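Local coordinates for protein toll-like receptor 13 (Mus musculus, PDB 4Z0C) that recognizes and binds bacterial 23S rRNA as an innate immune receptor and signals through MYD88 and TRAF6 to activate NF-kappa-B, at residues Leu40-Asn45 against Val62-Glu67; Thr86-Val91 against Lys109-Ser114; Val413-Tyr418 against Arg437-Gly442; Gly442-Leu447 against Asn466-Leu471. All coordinates share one frame; numbering follows the deposited sequence.

Interaction 1 (Leu40-Asn45 against Val62-Glu67). With NAG (2-acetamido-2-deoxy-beta-D-glucopyranose), chain E.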
loop_
_atom_site.group_PDB
_atom_site.type_symbol
_atom_site.label_atom_id
_atom_site.label_comp_id
_atom_site.label_asym_id
_atom_site.label_seq_id
_atom_site.Cartn_x
_atom_site.Cartn_y
_atom_site.Cartn_z
ATOM N N LEU A 40 27.550 -23.380 11.079
ATOM C CA LEU A 40 27.027 -24.015 9.882
ATOM C C LEU A 40 25.532 -24.169 10.033
ATOM O O LEU A 40 25.086 -24.804 10.969
ATOM C CB LEU A 40 27.665 -25.386 9.680
ATOM C CG LEU A 40 27.158 -26.226 8.501
ATOM C CD1 LEU A 40 27.347 -25.482 7.144
ATOM C CD2 LEU A 40 27.853 -27.585 8.474
ATOM N N ASN A 41 24.756 -23.576 9.127
ATOM C CA ASN A 41 23.293 -23.638 9.224
ATOM C C ASN A 41 22.683 -24.388 8.043
ATOM O O ASN A 41 22.684 -23.891 6.921
ATOM C CB ASN A 41 22.681 -22.222 9.354
ATOM C CG ASN A 41 21.192 -22.257 9.735
ATOM O OD1 ASN A 41 20.549 -23.288 9.541
ATOM N ND2 ASN A 41 20.640 -21.161 10.301
ATOM N N LEU A 42 22.139 -25.574 8.298
ATOM C CA LEU A 42 21.546 -26.365 7.218
ATOM C C LEU A 42 20.031 -26.500 7.364
ATOM O O LEU A 42 19.435 -27.487 6.927
ATOM C CB LEU A 42 22.189 -27.754 7.140
ATOM C CG LEU A 42 23.617 -27.801 6.578
ATOM C CD1 LEU A 42 24.533 -28.733 7.368
ATOM C CD2 LEU A 42 23.565 -28.232 5.126
ATOM N N THR A 43 19.414 -25.482 7.951
ATOM C CA THR A 43 17.959 -25.440 8.133
ATOM C C THR A 43 17.205 -25.501 6.803
ATOM O O THR A 43 17.655 -24.935 5.810
ATOM C CB THR A 43 17.556 -24.152 8.867
ATOM O OG1 THR A 43 18.296 -24.074 10.090
ATOM C CG2 THR A 43 16.042 -24.101 9.143
ATOM N N HIS A 44 16.087 -26.223 6.801
ATOM C CA HIS A 44 15.139 -26.235 5.686
ATOM C C HIS A 44 15.699 -26.986 4.472
ATOM O O HIS A 44 15.888 -26.413 3.406
ATOM C CB HIS A 44 14.672 -24.797 5.360
ATOM C CG HIS A 44 13.426 -24.713 4.531
ATOM N ND1 HIS A 44 12.805 -25.818 3.988
ATOM C CD2 HIS A 44 12.673 -23.645 4.170
ATOM C CE1 HIS A 44 11.735 -25.436 3.312
ATOM N NE2 HIS A 44 11.627 -24.124 3.418
ATOM N N ASN A 45 15.957 -28.280 4.659
ATOM C CA ASN A 45 16.399 -29.165 3.581
ATOM C C ASN A 45 15.742 -30.543 3.741
ATOM O O ASN A 45 14.821 -30.683 4.521
ATOM C CB ASN A 45 17.933 -29.259 3.547
ATOM C CG ASN A 45 18.583 -27.975 3.057
ATOM O OD1 ASN A 45 18.587 -27.687 1.857
ATOM N ND2 ASN A 45 19.133 -27.193 3.987
ATOM N N VAL A 62 31.174 -24.695 15.972
ATOM C CA VAL A 62 30.728 -24.317 17.298
ATOM C C VAL A 62 29.213 -24.405 17.352
ATOM O O VAL A 62 28.636 -24.779 18.369
ATOM C CB VAL A 62 31.180 -22.889 17.643
ATOM C CG1 VAL A 62 30.513 -22.416 18.904
ATOM C CG2 VAL A 62 32.685 -22.840 17.820
ATOM N N ASP A 63 28.577 -24.076 16.230
ATOM C CA ASP A 63 27.132 -23.945 16.143
ATOM C C ASP A 63 26.650 -24.725 14.923
ATOM O O ASP A 63 26.962 -24.378 13.800
ATOM C CB ASP A 63 26.809 -22.454 16.002
ATOM C CG ASP A 63 25.318 -22.132 16.083
ATOM O OD1 ASP A 63 24.492 -22.811 15.431
ATOM O OD2 ASP A 63 24.980 -21.160 16.793
ATOM N N LEU A 64 25.870 -25.770 15.134
ATOM C CA LEU A 64 25.373 -26.561 14.020
ATOM C C LEU A 64 23.860 -26.603 14.096
ATOM O O LEU A 64 23.301 -27.016 15.116
ATOM C CB LEU A 64 25.908 -27.983 14.088
ATOM C CG LEU A 64 25.447 -28.935 12.984
ATOM C CD1 LEU A 64 25.875 -28.395 11.624
ATOM C CD2 LEU A 64 26.036 -30.326 13.209
ATOM N N ARG A 65 23.194 -26.186 13.022
ATOM C CA ARG A 65 21.734 -26.179 12.993
ATOM C C ARG A 65 21.205 -27.010 11.842
ATOM O O ARG A 65 21.462 -26.717 10.674
ATOM C CB ARG A 65 21.196 -24.758 12.909
ATOM C CG ARG A 65 21.551 -23.906 14.105
ATOM C CD ARG A 65 21.101 -22.449 13.928
ATOM N NE ARG A 65 21.769 -21.611 14.922
ATOM C CZ ARG A 65 21.309 -20.448 15.378
ATOM N NH1 ARG A 65 20.163 -19.925 14.911
ATOM N NH2 ARG A 65 22.017 -19.796 16.294
ATOM N N LEU A 66 20.457 -28.044 12.195
ATOM C CA LEU A 66 19.891 -28.970 11.239
ATOM C C LEU A 66 18.395 -28.939 11.349
ATOM O O LEU A 66 17.734 -29.942 11.062
ATOM C CB LEU A 66 20.386 -30.382 11.527
ATOM C CG LEU A 66 21.846 -30.658 11.154
ATOM C CD1 LEU A 66 22.432 -31.828 11.962
ATOM C CD2 LEU A 66 21.915 -30.990 9.678
ATOM N N GLU A 67 17.870 -27.779 11.748
ATOM C CA GLU A 67 16.431 -27.585 11.950
ATOM C C GLU A 67 15.636 -27.821 10.669
ATOM O O GLU A 67 16.085 -27.469 9.582
ATOM C CB GLU A 67 16.146 -26.178 12.504
ATOM C CG GLU A 67 14.661 -25.865 12.717
ATOM C CD GLU A 67 14.411 -24.703 13.676
ATOM O OE1 GLU A 67 15.364 -24.018 14.102
ATOM O OE2 GLU A 67 13.235 -24.465 14.005
HETATM C C1 NAG E . 21.352 -19.910 10.342
HETATM C C2 NAG E . 20.247 -18.854 10.605
HETATM C C3 NAG E . 20.854 -17.521 11.009
HETATM C C4 NAG E . 21.767 -17.722 12.206
HETATM C C5 NAG E . 22.844 -18.673 11.725
HETATM C C6 NAG E . 23.953 -18.853 12.761
HETATM C C7 NAG E . 18.295 -19.216 9.189
HETATM C C8 NAG E . 17.497 -18.734 7.997
HETATM N N2 NAG E . 19.419 -18.559 9.458
HETATM O O3 NAG E . 19.847 -16.580 11.265
HETATM O O4 NAG E . 22.330 -16.503 12.635
HETATM O O5 NAG E . 22.231 -19.918 11.445
HETATM O O6 NAG E . 24.700 -20.015 12.460
HETATM O O7 NAG E . 17.939 -20.185 9.851
HETATM O O HOH W 1 24.179 -22.692 12.488
#

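Interaction 2 (Thr86-Val91 against Lys109-Ser114)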
loop_
_atom_site.group_PDB
_atom_site.type_symbol
_atom_site.label_atom_id
_atom_site.label_comp_id
_atom_site.label_asym_id
_atom_site.label_seq_id
_atom_site.Cartn_x
_atom_site.Cartn_y
_atom_site.Cartn_z
ATOM N N THR A 86 29.115 -26.119 20.747
ATOM C CA THR A 86 28.389 -25.705 21.950
ATOM C C THR A 86 26.873 -25.678 21.753
ATOM O O THR A 86 26.098 -25.725 22.720
ATOM C CB THR A 86 28.900 -24.361 22.494
ATOM O OG1 THR A 86 28.769 -23.351 21.484
ATOM C CG2 THR A 86 30.381 -24.485 22.891
ATOM N N LEU A 87 26.449 -25.621 20.496
ATOM C CA LEU A 87 25.023 -25.648 20.186
ATOM C C LEU A 87 24.719 -26.697 19.126
ATOM O O LEU A 87 25.407 -26.780 18.120
ATOM C CB LEU A 87 24.566 -24.260 19.739
ATOM C CG LEU A 87 23.064 -23.906 19.732
ATOM C CD1 LEU A 87 22.898 -22.403 19.624
ATOM C CD2 LEU A 87 22.338 -24.562 18.561
ATOM N N LEU A 88 23.700 -27.513 19.360
ATOM C CA LEU A 88 23.262 -28.478 18.357
ATOM C C LEU A 88 21.757 -28.406 18.201
ATOM O O LEU A 88 21.029 -28.698 19.136
ATOM C CB LEU A 88 23.658 -29.896 18.743
ATOM C CG LEU A 88 23.196 -30.995 17.782
ATOM C CD1 LEU A 88 23.588 -30.658 16.350
ATOM C CD2 LEU A 88 23.799 -32.340 18.186
ATOM N N ASN A 89 21.294 -28.039 17.011
ATOM C CA ASN A 89 19.867 -27.863 16.756
ATOM C C ASN A 89 19.347 -28.997 15.872
ATOM O O ASN A 89 19.790 -29.160 14.735
ATOM C CB ASN A 89 19.648 -26.499 16.085
ATOM C CG ASN A 89 18.183 -26.118 15.952
ATOM O OD1 ASN A 89 17.323 -26.968 15.713
ATOM N ND2 ASN A 89 17.899 -24.816 16.079
ATOM N N LEU A 90 18.415 -29.777 16.401
ATOM C CA LEU A 90 17.848 -30.912 15.682
ATOM C C LEU A 90 16.329 -30.773 15.628
ATOM O O LEU A 90 15.604 -31.739 15.390
ATOM C CB LEU A 90 18.244 -32.211 16.403
ATOM C CG LEU A 90 19.169 -33.236 15.717
ATOM C CD1 LEU A 90 20.033 -32.591 14.711
ATOM C CD2 LEU A 90 20.067 -33.987 16.730
ATOM N N VAL A 91 15.863 -29.550 15.848
ATOM C CA VAL A 91 14.436 -29.222 15.861
ATOM C C VAL A 91 13.748 -29.542 14.535
ATOM O O VAL A 91 14.312 -29.314 13.463
ATOM C CB VAL A 91 14.228 -27.727 16.187
ATOM C CG1 VAL A 91 12.745 -27.356 16.130
ATOM C CG2 VAL A 91 14.798 -27.421 17.564
ATOM N N LYS A 109 26.815 -27.483 24.964
ATOM C CA LYS A 109 26.093 -26.800 26.042
ATOM C C LYS A 109 24.580 -26.841 25.887
ATOM O O LYS A 109 23.852 -26.897 26.881
ATOM C CB LYS A 109 26.561 -25.353 26.183
ATOM C CG LYS A 109 27.858 -25.240 26.941
ATOM C CD LYS A 109 28.398 -23.828 26.945
ATOM C CE LYS A 109 27.490 -22.870 27.663
ATOM N NZ LYS A 109 27.896 -21.473 27.360
ATOM N N THR A 110 24.102 -26.792 24.651
ATOM C CA THR A 110 22.660 -26.872 24.408
ATOM C C THR A 110 22.286 -27.833 23.279
ATOM O O THR A 110 22.912 -27.862 22.227
ATOM C CB THR A 110 21.957 -25.477 24.268
ATOM O OG1 THR A 110 21.171 -25.448 23.068
ATOM C CG2 THR A 110 22.943 -24.335 24.251
ATOM N N LEU A 111 21.295 -28.673 23.548
ATOM C CA LEU A 111 20.849 -29.658 22.578
ATOM C C LEU A 111 19.347 -29.492 22.394
ATOM O O LEU A 111 18.578 -29.653 23.346
ATOM C CB LEU A 111 21.167 -31.065 23.070
ATOM C CG LEU A 111 20.616 -32.221 22.239
ATOM C CD1 LEU A 111 21.150 -32.190 20.831
ATOM C CD2 LEU A 111 20.950 -33.554 22.899
ATOM N N LEU A 112 18.926 -29.187 21.169
ATOM C CA LEU A 112 17.516 -28.932 20.884
ATOM C C LEU A 112 16.931 -30.076 20.071
ATOM O O LEU A 112 17.340 -30.337 18.935
ATOM C CB LEU A 112 17.349 -27.599 20.144
ATOM C CG LEU A 112 18.006 -26.404 20.845
ATOM C CD1 LEU A 112 17.900 -25.116 20.040
ATOM C CD2 LEU A 112 17.417 -26.218 22.216
ATOM N N LEU A 113 15.972 -30.763 20.673
ATOM C CA LEU A 113 15.312 -31.888 20.025
ATOM C C LEU A 113 13.807 -31.671 19.942
ATOM O O LEU A 113 13.043 -32.628 19.762
ATOM C CB LEU A 113 15.609 -33.172 20.789
ATOM C CG LEU A 113 17.022 -33.715 20.621
ATOM C CD1 LEU A 113 17.325 -34.682 21.746
ATOM C CD2 LEU A 113 17.101 -34.422 19.290
ATOM N N SER A 114 13.402 -30.405 20.031
ATOM C CA SER A 114 11.997 -30.023 19.973
ATOM C C SER A 114 11.389 -30.461 18.663
ATOM O O SER A 114 12.103 -30.639 17.684
ATOM C CB SER A 114 11.847 -28.510 20.104
ATOM O OG SER A 114 13.014 -27.952 20.685
#

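Interaction 3 (Val413-Tyr418 against Arg437-Gly442)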
loop_
_atom_site.group_PDB
_atom_site.type_symbol
_atom_site.label_atom_id
_atom_site.label_comp_id
_atom_site.label_asym_id
_atom_site.label_seq_id
_atom_site.Cartn_x
_atom_site.Cartn_y
_atom_site.Cartn_z
ATOM N N VAL A 413 -7.859 9.981 15.814
ATOM C CA VAL A 413 -8.354 10.645 14.640
ATOM C C VAL A 413 -7.713 12.024 14.572
ATOM O O VAL A 413 -7.591 12.612 13.508
ATOM C CB VAL A 413 -9.892 10.685 14.764
ATOM C CG1 VAL A 413 -10.422 12.099 14.979
ATOM C CG2 VAL A 413 -10.537 9.935 13.632
ATOM N N THR A 414 -7.259 12.527 15.716
ATOM C CA THR A 414 -6.637 13.843 15.733
ATOM C C THR A 414 -5.814 14.049 17.012
ATOM O O THR A 414 -6.139 13.513 18.075
ATOM C CB THR A 414 -7.711 14.957 15.583
ATOM O OG1 THR A 414 -7.098 16.212 15.260
ATOM C CG2 THR A 414 -8.543 15.079 16.844
ATOM N N ILE A 415 -4.727 14.798 16.888
ATOM C CA ILE A 415 -3.942 15.260 18.026
ATOM C C ILE A 415 -3.503 16.693 17.734
ATOM O O ILE A 415 -3.504 17.126 16.578
ATOM C CB ILE A 415 -2.669 14.381 18.251
ATOM C CG1 ILE A 415 -1.962 14.087 16.921
ATOM C CG2 ILE A 415 -3.025 13.073 18.914
ATOM C CD1 ILE A 415 -0.606 13.415 17.073
ATOM N N ASP A 416 -3.146 17.449 18.761
ATOM C CA ASP A 416 -2.581 18.777 18.523
ATOM C C ASP A 416 -1.580 19.198 19.597
ATOM O O ASP A 416 -1.172 18.386 20.436
ATOM C CB ASP A 416 -3.688 19.827 18.379
ATOM C CG ASP A 416 -4.630 19.861 19.580
ATOM O OD1 ASP A 416 -4.163 19.678 20.734
ATOM O OD2 ASP A 416 -5.847 20.077 19.362
ATOM N N ARG A 417 -1.260 20.489 19.608
ATOM C CA ARG A 417 -0.213 21.039 20.464
ATOM C C ARG A 417 -0.545 20.890 21.943
ATOM O O ARG A 417 0.341 21.011 22.792
ATOM C CB ARG A 417 0.012 22.524 20.154
ATOM C CG ARG A 417 -1.125 23.397 20.667
ATOM C CD ARG A 417 -0.877 24.880 20.519
ATOM N NE ARG A 417 -2.026 25.497 19.870
ATOM C CZ ARG A 417 -1.984 26.600 19.135
ATOM N NH1 ARG A 417 -0.829 27.221 18.931
ATOM N NH2 ARG A 417 -3.102 27.075 18.596
ATOM N N TYR A 418 -1.808 20.599 22.246
ATOM C CA TYR A 418 -2.238 20.495 23.640
ATOM C C TYR A 418 -2.320 19.054 24.100
ATOM O O TYR A 418 -2.715 18.782 25.225
ATOM C CB TYR A 418 -3.608 21.155 23.845
ATOM C CG TYR A 418 -3.681 22.610 23.421
ATOM C CD1 TYR A 418 -2.888 23.579 24.037
ATOM C CD2 TYR A 418 -4.582 23.021 22.441
ATOM C CE1 TYR A 418 -2.957 24.907 23.657
ATOM C CE2 TYR A 418 -4.665 24.342 22.061
ATOM C CZ TYR A 418 -3.852 25.283 22.671
ATOM O OH TYR A 418 -3.945 26.604 22.288
ATOM N N ARG A 437 -4.528 11.861 10.069
ATOM C CA ARG A 437 -4.478 12.336 8.671
ATOM C C ARG A 437 -3.614 13.566 8.451
ATOM O O ARG A 437 -3.007 13.714 7.387
ATOM C CB ARG A 437 -5.885 12.590 8.111
ATOM C CG ARG A 437 -6.580 11.300 7.752
ATOM C CD ARG A 437 -8.031 11.468 7.338
ATOM N NE ARG A 437 -8.653 10.148 7.337
ATOM C CZ ARG A 437 -9.539 9.725 6.443
ATOM N NH1 ARG A 437 -9.953 10.527 5.469
ATOM N NH2 ARG A 437 -10.024 8.494 6.538
ATOM N N THR A 438 -3.546 14.447 9.444
ATOM C CA THR A 438 -2.643 15.592 9.366
ATOM C C THR A 438 -1.913 15.822 10.689
ATOM O O THR A 438 -2.393 15.451 11.757
ATOM C CB THR A 438 -3.350 16.917 8.981
ATOM O OG1 THR A 438 -3.833 17.551 10.168
ATOM C CG2 THR A 438 -4.489 16.676 8.027
ATOM N N LEU A 439 -0.742 16.440 10.599
ATOM C CA LEU A 439 0.057 16.766 11.766
ATOM C C LEU A 439 0.076 18.284 11.893
ATOM O O LEU A 439 0.464 18.986 10.958
ATOM C CB LEU A 439 1.467 16.227 11.564
ATOM C CG LEU A 439 2.249 15.590 12.706
ATOM C CD1 LEU A 439 1.395 14.669 13.599
ATOM C CD2 LEU A 439 3.435 14.824 12.108
ATOM N N ASN A 440 -0.383 18.796 13.031
ATOM C CA ASN A 440 -0.443 20.238 13.220
ATOM C C ASN A 440 0.870 20.760 13.785
ATOM O O ASN A 440 1.613 20.010 14.424
ATOM C CB ASN A 440 -1.603 20.615 14.147
ATOM C CG ASN A 440 -2.946 20.116 13.637
ATOM O OD1 ASN A 440 -3.624 19.334 14.313
ATOM N ND2 ASN A 440 -3.333 20.554 12.433
ATOM N N HIS A 441 1.150 22.040 13.559
ATOM C CA HIS A 441 2.362 22.654 14.094
ATOM C C HIS A 441 2.359 22.584 15.618
ATOM O O HIS A 441 1.318 22.767 16.270
ATOM C CB HIS A 441 2.486 24.121 13.656
ATOM C CG HIS A 441 1.502 25.038 14.320
ATOM N ND1 HIS A 441 0.172 25.089 13.963
ATOM C CD2 HIS A 441 1.659 25.929 15.328
ATOM C CE1 HIS A 441 -0.451 25.975 14.723
ATOM N NE2 HIS A 441 0.427 26.498 15.558
ATOM N N GLY A 442 3.532 22.302 16.174
ATOM C CA GLY A 442 3.729 22.309 17.608
ATOM C C GLY A 442 3.125 21.147 18.367
ATOM O O GLY A 442 3.120 21.169 19.605
#

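Interaction 4 (Gly442-Leu447 against Asn466-Leu471)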
loop_
_atom_site.group_PDB
_atom_site.type_symbol
_atom_site.label_atom_id
_atom_site.label_comp_id
_atom_site.label_asym_id
_atom_site.label_seq_id
_atom_site.Cartn_x
_atom_site.Cartn_y
_atom_site.Cartn_z
ATOM N N GLY A 442 3.532 22.302 16.174
ATOM C CA GLY A 442 3.729 22.309 17.608
ATOM C C GLY A 442 3.125 21.147 18.367
ATOM O O GLY A 442 3.120 21.169 19.605
ATOM N N THR A 443 2.619 20.142 17.651
ATOM C CA THR A 443 1.933 19.024 18.309
ATOM C C THR A 443 2.806 18.356 19.373
ATOM O O THR A 443 2.296 17.934 20.401
ATOM C CB THR A 443 1.410 17.965 17.309
ATOM O OG1 THR A 443 0.347 18.523 16.533
ATOM C CG2 THR A 443 0.879 16.728 18.042
ATOM N N PHE A 444 4.120 18.295 19.128
ATOM C CA PHE A 444 5.055 17.625 20.041
ATOM C C PHE A 444 6.003 18.610 20.731
ATOM O O PHE A 444 7.011 18.200 21.283
ATOM C CB PHE A 444 5.878 16.552 19.305
ATOM C CG PHE A 444 5.069 15.698 18.378
ATOM C CD1 PHE A 444 4.282 14.674 18.868
ATOM C CD2 PHE A 444 5.081 15.936 17.012
ATOM C CE1 PHE A 444 3.516 13.892 18.017
ATOM C CE2 PHE A 444 4.329 15.152 16.149
ATOM C CZ PHE A 444 3.541 14.124 16.660
ATOM N N ARG A 445 5.692 19.903 20.668
ATOM C CA ARG A 445 6.519 20.940 21.302
ATOM C C ARG A 445 6.961 20.664 22.745
ATOM O O ARG A 445 8.124 20.906 23.074
ATOM C CB ARG A 445 5.837 22.316 21.240
ATOM C CG ARG A 445 6.427 23.267 20.230
ATOM C CD ARG A 445 6.878 24.568 20.892
ATOM N NE ARG A 445 8.172 24.433 21.563
ATOM C CZ ARG A 445 9.351 24.687 20.995
ATOM N NH1 ARG A 445 9.409 25.095 19.733
ATOM N NH2 ARG A 445 10.477 24.531 21.689
ATOM N N PRO A 446 6.044 20.182 23.615
ATOM C CA PRO A 446 6.447 19.934 25.005
ATOM C C PRO A 446 7.419 18.782 25.199
ATOM O O PRO A 446 8.075 18.745 26.229
ATOM C CB PRO A 446 5.124 19.590 25.701
ATOM C CG PRO A 446 4.067 20.161 24.825
ATOM C CD PRO A 446 4.588 20.027 23.442
ATOM N N LEU A 447 7.498 17.856 24.248
ATOM C CA LEU A 447 8.269 16.630 24.433
ATOM C C LEU A 447 9.772 16.812 24.231
ATOM O O LEU A 447 10.380 16.188 23.346
ATOM C CB LEU A 447 7.713 15.537 23.523
ATOM C CG LEU A 447 6.200 15.369 23.694
ATOM C CD1 LEU A 447 5.653 14.245 22.824
ATOM C CD2 LEU A 447 5.868 15.125 25.163
ATOM N N ASN A 466 6.813 23.116 10.868
ATOM C CA ASN A 466 7.032 23.074 12.317
ATOM C C ASN A 466 6.180 22.030 13.064
ATOM O O ASN A 466 5.895 22.190 14.254
ATOM C CB ASN A 466 6.845 24.467 12.940
ATOM C CG ASN A 466 7.770 25.508 12.335
ATOM O OD1 ASN A 466 8.926 25.224 12.022
ATOM N ND2 ASN A 466 7.255 26.721 12.149
ATOM N N SER A 467 5.768 20.977 12.359
ATOM C CA SER A 467 5.079 19.850 12.990
ATOM C C SER A 467 5.942 19.236 14.085
ATOM O O SER A 467 5.435 18.784 15.104
ATOM C CB SER A 467 4.770 18.768 11.957
ATOM O OG SER A 467 3.576 19.046 11.261
ATOM N N PHE A 468 7.253 19.246 13.861
ATOM C CA PHE A 468 8.212 18.593 14.732
ATOM C C PHE A 468 9.099 19.565 15.508
ATOM O O PHE A 468 10.189 19.190 15.946
ATOM C CB PHE A 468 9.100 17.642 13.919
ATOM C CG PHE A 468 8.338 16.630 13.114
ATOM C CD1 PHE A 468 7.697 15.573 13.734
ATOM C CD2 PHE A 468 8.256 16.745 11.735
ATOM C CE1 PHE A 468 7.007 14.639 13.003
ATOM C CE2 PHE A 468 7.554 15.822 10.987
ATOM C CZ PHE A 468 6.929 14.764 11.617
ATOM N N SER A 469 8.661 20.808 15.678
ATOM C CA SER A 469 9.426 21.730 16.525
ATOM C C SER A 469 9.458 21.257 18.002
ATOM O O SER A 469 8.545 20.573 18.485
ATOM C CB SER A 469 8.884 23.159 16.420
ATOM O OG SER A 469 7.673 23.300 17.128
ATOM N N GLY A 470 10.536 21.590 18.702
ATOM C CA GLY A 470 10.689 21.190 20.084
ATOM C C GLY A 470 11.296 19.805 20.270
ATOM O O GLY A 470 11.667 19.426 21.379
ATOM N N LEU A 471 11.393 19.042 19.189
ATOM C CA LEU A 471 11.924 17.690 19.277
ATOM C C LEU A 471 13.437 17.702 19.069
ATOM O O LEU A 471 13.975 16.973 18.240
ATOM C CB LEU A 471 11.239 16.774 18.271
ATOM C CG LEU A 471 9.762 16.542 18.578
ATOM C CD1 LEU A 471 9.094 15.649 17.540
ATOM C CD2 LEU A 471 9.585 15.961 19.983
HETATM O O HOH W 2 5.980 19.959 17.373
#

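Interaction 1 (Leu40-Asn45 against Val62-Glu67)
Leu40 lies opposite Leu64 and Asn41 opposite Arg65 in parallel strands; Arg65 N donates to Leu40 O at 3.1 Å. Leu40 N reaches Asp63 O, Leu42 N reaches Arg65 O at 2.7 Å, and His44 N reaches Glu67 O. This joins leucine-rich repeats LRR 1 and LRR 2. On the core side, Leu40 and Leu64 lie side by side, CD2 to CD1 3.8 Å. Leu42 and Leu66 do the same. The other side carries sugar: Asn41 ND2 is bonded to NAG C1 at 1.4 Å. With CG anti to the backbone N (chi1 -169°), the Asn41 amide lies beside Arg65, OD1 3.7 Å from Arg65 CB. Asn41 OD1 accepts Thr43 N at 2.9 Å, an Asx turn that fixes the amide's rotation. The Arg65 chain runs extended from CG to NE along the sugar, with NAG C6 4.0 Å above the centre of its guanidinium. Second-shell Asp63 positions this group, taking NE on OD1 at 3.0 Å and NH2 on OD2. A water donates to Asp63 OD1, weakly to Leu40 O, and also bonds NAG O6. The salt bridge probably balances the arginine's charge while its flat group packs against the glycan.

Interaction 2 (Thr86-Val91 against Lys109-Ser114)
The strands of Thr86-Val91 and Lys109-Ser114 run parallel, 2° apart in direction, with their axes 4.9 Å apart. They belong to LRR 3 and LRR 4 of the leucine-rich repeat solenoid, whose short parallel strands line its concave side. Thr86 O takes two donors, Thr110 N at 3.0 Å and Lys109 N at 2.9 Å. The second comes in at a wide slant to the carbonyl. Leu88 then uses both its backbone groups, N to Thr110 O and O from Leu112 N. Leu90 N closes the series on Leu112 O at 2.8 Å.

Leu88 and Leu111 point into the core side by side. Both have CG anti to the backbone N and point the same way, with Leu88 CD2 3.7 Å from Leu111 CD1. Two residues on, Leu90 and Leu113 also lie side by side, CB to CD2 3.8 Å. Strands 63-65 and 134-136 continue the Leu88-Leu111 row at its two ends, Leu64 touching Leu88 and Leu135 touching Leu111. Leu87, Asn89, Thr110 and Leu112 lie on the opposite face. There Leu112 CD1 comes obliquely against Asn89 ND2, which also makes a weak hydrogen bond to Glu67. Asn89 OD1 accepts Val91 N in its carbonyl plane, an Asx turn that turns the chain out of the strand. Beyond the strands, Leu90 O is held by the amides of Asn93 and Asn116. Ser114 OG bonds to Ser136 OG. Val91 CG2, anti to its own carbonyl carbon, lies 3.6 Å from Leu112 CB and equally close to Ser114 OG.

Interaction 3 (Val413-Tyr418 against Arg437-Gly442)
Asp416, which rests its CB near Asn440 OD1, accepts Tyr418 N on its own OD1 at 2.9 Å. This Asx turn shapes the outer loop of LRR 16 where it meets LRR 17 in the leucine-rich repeat solenoid. The bond uses the anti side of the carboxylate, 29° out of its plane. No hydrogen bond joins the two segments. Asn440 OD1 and Ile415 O lie 3.2 Å apart, but both are acceptors. The Asn440 amide is instead oriented by its ND2, which donates to Glu464. Glu464 also holds His441 through ND1, so one carboxylate positions both residues.

Inward, Ile415 CD1 meets Leu439 CD1 at 4.2 Å, a thin apolar contact. Outward, Arg417 and His441 lie side by side, Arg417 NH1 3.7 Å from His441 NE2, with His441 CE1 over one face of the guanidinium. The guanidinium and ring planes stand 80° apart. Arg417 CG lies between the backbone N and the carbonyl carbon (chi1 73°) and packs over the face of the Tyr418 ring. At the start of Arg437-Gly442, Arg437 NH2 hydrogen-bonds Asp433 O and Asn435 OD1 of the second subunit. Gly442 O sits 3.4 Å from Arg417 CB and makes a CA-H...O contact with Arg417 CA.

Interaction 4 (Gly442-Leu447 against Asn466-Leu471)
Phe444 and Phe468 stand side by side and point the same way, CE2 to CE1 4.2 Å, at the apolar centre of this contact. Successive repeats of the solenoid place a phenylalanine at the same point of the turn, the phenylalanine spine known from many leucine-rich repeat proteins. Here it links LRR 17 to LRR 18. Both rings have CG anti to the carbonyl carbon (chi1 -44° for Phe444) and reach Leu439 and Leu453 in the core. Leu471 comes across Phe444 obliquely, its CD1 3.8 Å from Phe444 CB. The other branch, CD2, lies 4.0 Å from Leu447 CB. Thr443 CG2 covers one face of the Phe444 ring, and Ser467 O lies near the ring plane, 3.4 Å from CD2 at its edge.

Toward the surface the contact turns polar. One direct hydrogen bond crosses it, Gly442 N to Asn466 O at 3.0 Å. A water does more: it accepts from Phe444 N and donates to Ser467 O at 2.6 Å and to Ser469 O. The loops are chains of tight turns, type I from Gly442 and again from Phe444, then type I from Asn466 to Ser469 and type II from Phe468 to Leu471. At the outer edge Arg445 bends at chi2 and chi3 and folds back over the other loop. Gly470 CA lies 3.7 Å above its guanidinium, toward the rim. Ser469 OG touches Arg445 CG. With a single direct bond across, cohesion here rests on the aromatic and leucine packing and on one water that serves three backbone groups of the turns.

All four contacts join adjacent leucine-rich repeats and follow one another in order along the chain. Interactions 1 and 2 lie in the same run of parallel strands, their centres 10 Å apart. Strands 63-65 and 87-89 are neighbours there, and Leu66 N probably bonds Asn89 O between them. Interactions 3 and 4 are also 10 Å apart and share Gly442. They lie away from the strand row, mostly on loops; interaction 3 includes strand 438-439 of a separate two-stranded sheet. The two pairs sit on opposite sides of the chain's centre, about 50 Å apart between centres, as expected of a ring-shaped solenoid. The same repeat architecture thus provides both the strand-lined inner face and the outer loops of this RNA-binding ectodomain.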